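Local coordinates for uncharacterized protein lp_1913 (Lactobacillus plantarum, PDB 3FLH), which is of unknown function but has a rhodanese-like domain, a fold otherwise known from sulfurtransferases and related to that of certain phosphatases, at residues 34-39 / 52-57. Residues are numbered along the deposited sequence; the frame is centred on the assembly and turned at random.
Sequences VVLDVR and GAIAMP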
ATOM      1  N   VAL B  34      -7.412  -0.333  21.073  1.00 14.56           N
ATOM      2  CA  VAL B  34      -8.707   0.274  20.781  1.00 16.74           C
ATOM      3  C   VAL B  34      -8.687   0.462  19.268  1.00 13.08           C
ATOM      4  O   VAL B  34      -7.804   1.128  18.730  1.00 14.43           O
ATOM      5  CB  VAL B  34      -8.880   1.650  21.472  1.00 12.64           C
ATOM      6  CG1 VAL B  34     -10.202   2.295  21.035  1.00 21.17           C
ATOM      7  CG2 VAL B  34      -8.856   1.477  22.986  1.00 12.82           C
ATOM      8  N   VAL B  35      -9.651  -0.150  18.593  1.00 10.39           N
ATOM      9  CA  VAL B  35      -9.753  -0.093  17.141  1.00 14.97           C
ATOM     10  C   VAL B  35     -10.598   1.107  16.701  1.00 17.15           C
ATOM     11  O   VAL B  35     -11.697   1.326  17.224  1.00 14.86           O
ATOM     12  CB  VAL B  35     -10.402  -1.405  16.594  1.00 15.37           C
ATOM     13  CG1 VAL B  35     -10.501  -1.365  15.076  1.00 11.35           C
ATOM     14  CG2 VAL B  35      -9.584  -2.615  17.030  1.00 13.09           C
ATOM     15  N   LEU B  36     -10.073   1.877  15.749  1.00  7.89           N
ATOM     16  CA  LEU B  36     -10.754   3.054  15.209  1.00 11.93           C
ATOM     17  C   LEU B  36     -11.058   2.857  13.739  1.00 18.55           C
ATOM     18  O   LEU B  36     -10.147   2.647  12.930  1.00 12.83           O
ATOM     19  CB  LEU B  36      -9.884   4.308  15.344  1.00 10.41           C
ATOM     20  CG  LEU B  36      -9.328   4.645  16.725  1.00 11.86           C
ATOM     21  CD1 LEU B  36      -8.505   5.933  16.638  1.00 10.10           C
ATOM     22  CD2 LEU B  36     -10.481   4.806  17.720  1.00 12.70           C
ATOM     23  N   ASP B  37     -12.340   2.927  13.394  1.00 10.42           N
ATOM     24  CA  ASP B  37     -12.785   2.775  12.009  1.00 11.57           C
ATOM     25  C   ASP B  37     -12.720   4.184  11.423  1.00 11.12           C
ATOM     26  O   ASP B  37     -13.575   5.013  11.718  1.00 11.09           O
ATOM     27  CB  ASP B  37     -14.233   2.262  11.981  1.00  6.65           C
ATOM     28  CG  ASP B  37     -14.694   1.874  10.599  1.00  8.56           C
ATOM     29  OD1 ASP B  37     -14.417   2.622   9.633  1.00 14.32           O
ATOM     30  OD2 ASP B  37     -15.347   0.807  10.465  1.00 14.08           O
ATOM     31  N   VAL B  38     -11.711   4.461  10.606  1.00 15.93           N
ATOM     32  CA  VAL B  38     -11.568   5.800  10.039  1.00 13.63           C
ATOM     33  C   VAL B  38     -12.179   5.988   8.654  1.00 16.72           C
ATOM     34  O   VAL B  38     -11.864   6.958   7.965  1.00 17.14           O
ATOM     35  CB  VAL B  38     -10.085   6.227   9.984  1.00  8.70           C
ATOM     36  CG1 VAL B  38      -9.472   6.137  11.379  1.00 11.46           C
ATOM     37  CG2 VAL B  38      -9.319   5.345   9.014  1.00 10.49           C
ATOM     38  N   ARG B  39     -13.051   5.068   8.245  1.00 14.29           N
ATOM     39  CA  ARG B  39     -13.708   5.171   6.940  1.00 20.26           C
ATOM     40  C   ARG B  39     -14.625   6.398   6.930  1.00 23.37           C
ATOM     41  O   ARG B  39     -14.978   6.920   7.986  1.00 20.03           O
ATOM     42  CB  ARG B  39     -14.552   3.919   6.654  1.00 14.05           C
ATOM     43  CG  ARG B  39     -13.779   2.620   6.424  1.00 15.04           C
ATOM     44  CD  ARG B  39     -14.743   1.446   6.209  1.00 12.76           C
ATOM     45  NE  ARG B  39     -15.570   1.198   7.392  1.00 15.22           N
ATOM     46  CZ  ARG B  39     -16.707   0.504   7.392  1.00 16.22           C
ATOM     47  NH1 ARG B  39     -17.172  -0.025   6.267  1.00 12.54           N
ATOM     48  NH2 ARG B  39     -17.386   0.342   8.524  1.00  9.92           N
ATOM     49  N   GLY B  52     -16.227  -3.987  18.375  1.00 14.46           N
ATOM     50  CA  GLY B  52     -15.686  -3.019  19.313  1.00 14.61           C
ATOM     51  C   GLY B  52     -15.026  -1.790  18.702  1.00 20.07           C
ATOM     52  O   GLY B  52     -14.502  -0.936  19.426  1.00 16.59           O
ATOM     53  N   ALA B  53     -15.051  -1.682  17.378  1.00 13.69           N
ATOM     54  CA  ALA B  53     -14.429  -0.544  16.713  1.00 10.65           C
ATOM     55  C   ALA B  53     -15.214   0.741  16.907  1.00 18.04           C
ATOM     56  O   ALA B  53     -16.443   0.746  16.861  1.00 12.61           O
ATOM     57  CB  ALA B  53     -14.267  -0.825  15.218  1.00 14.55           C
ATOM     58  N   ILE B  54     -14.487   1.833  17.111  1.00 17.03           N
ATOM     59  CA  ILE B  54     -15.104   3.134  17.299  1.00 19.47           C
ATOM     60  C   ILE B  54     -15.180   3.848  15.955  1.00 19.21           C
ATOM     61  O   ILE B  54     -14.174   3.965  15.253  1.00 16.15           O
ATOM     62  CB  ILE B  54     -14.284   3.993  18.278  1.00 15.32           C
ATOM     63  CG1 ILE B  54     -14.175   3.272  19.624  1.00 21.05           C
ATOM     64  CG2 ILE B  54     -14.940   5.354  18.450  1.00 19.91           C
ATOM     65  CD1 ILE B  54     -13.251   3.957  20.609  1.00 23.34           C
ATOM     66  N   ALA B  55     -16.375   4.308  15.593  1.00 13.53           N
ATOM     67  CA  ALA B  55     -16.570   5.006  14.324  1.00 18.57           C
ATOM     68  C   ALA B  55     -15.956   6.395  14.426  1.00 21.36           C
ATOM     69  O   ALA B  55     -16.447   7.251  15.163  1.00 23.00           O
ATOM     70  CB  ALA B  55     -18.061   5.102  13.996  1.00 17.53           C
HETATM   71  N   MSE B  56     -14.874   6.605  13.687  1.00 18.61           N
HETATM   72  CA  MSE B  56     -14.176   7.882  13.703  1.00 19.98           C
HETATM   73  C   MSE B  56     -13.623   8.254  12.330  1.00 19.35           C
HETATM   74  O   MSE B  56     -12.442   8.028  12.038  1.00 21.02           O
HETATM   75  CB  MSE B  56     -13.043   7.835  14.723  1.00 17.37           C
HETATM   76  CG  MSE B  56     -12.151   9.055  14.712  1.00 38.70           C
HETATM   77 SE   MSE B  56     -11.809   9.691  16.480  1.00 57.74          SE
HETATM   78  CE  MSE B  56     -10.935   8.143  17.218  1.00 52.60           C
ATOM     79  N   PRO B  57     -14.474   8.832  11.471  1.00 19.88           N
ATOM     80  CA  PRO B  57     -14.095   9.247  10.117  1.00 21.57           C
ATOM     81  C   PRO B  57     -12.786  10.016  10.115  1.00 21.15           C
ATOM     82  O   PRO B  57     -12.586  10.924  10.920  1.00 17.58           O
ATOM     83  CB  PRO B  57     -15.281  10.095   9.682  1.00 26.27           C
ATOM     84  CG  PRO B  57     -16.424   9.399  10.345  1.00 24.64           C
ATOM     85  CD  PRO B  57     -15.882   9.172  11.740  1.00 21.27           C
TER
HETATM   86  O   HOH W   1     -11.910  -1.214  20.072  1.00 12.30           O
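Leu36 and Met56 meet because their torsions bring the ends of the two side chains together: Leu36 sets CG anti to its carbonyl carbon (chi1 -53°), while selenomethionine Met56 starts out anti to its backbone N and then folds at chi2 and chi3, which carries CE to the Leu36 methyls. The CE methyl of Met56 is thereby lodged against the fork of Leu36, 3.3 Å from Leu36 CD1 and almost as near CD2, a tight fit. On the same face Leu36 and Ile54 run side by side, CD2 against CB, and Ile54 sends CD1 on to Val34 CG1 at 3.5 Å. Leu61 and Arg64 of helix 58-64 also touch Met56. On the other face Val35 CG1 rests on the methyl of Ala53.

Between the faces the backbones are laced in parallel register. Ile54 N donates to Val35 O (2.8 Å), Asp37 N to Ile54 O, and Met56 N to Asp37 O, so that Ile54 is held through both its N-H and its carbonyl. Where the pairing starts, a water bridges Val35 N and Gly52 O; beyond the last bridge, CA-H...O contacts keep the two chain segments together, from Val38 CA to Met56 O (3.1 Å) and from Pro57 CA to Arg39 O.

At Asp37, the last residue of its strand, the chain turns: OD1 takes the backbone N-H of Arg39 in an Asx turn and also Arg39 NE (2.9 Å), the latter through its syn lone pair. Arg39 NH2 reaches OD2, completing a side-on salt bridge that fixes the carboxylate's rotation; Asp48 engages NH1. The pairing adds strand 54-55 to strand 33-37 as one edge of the chain's parallel sheet, the strand order 1-5-4-2-3 being that of the alpha/beta rhodanese fold.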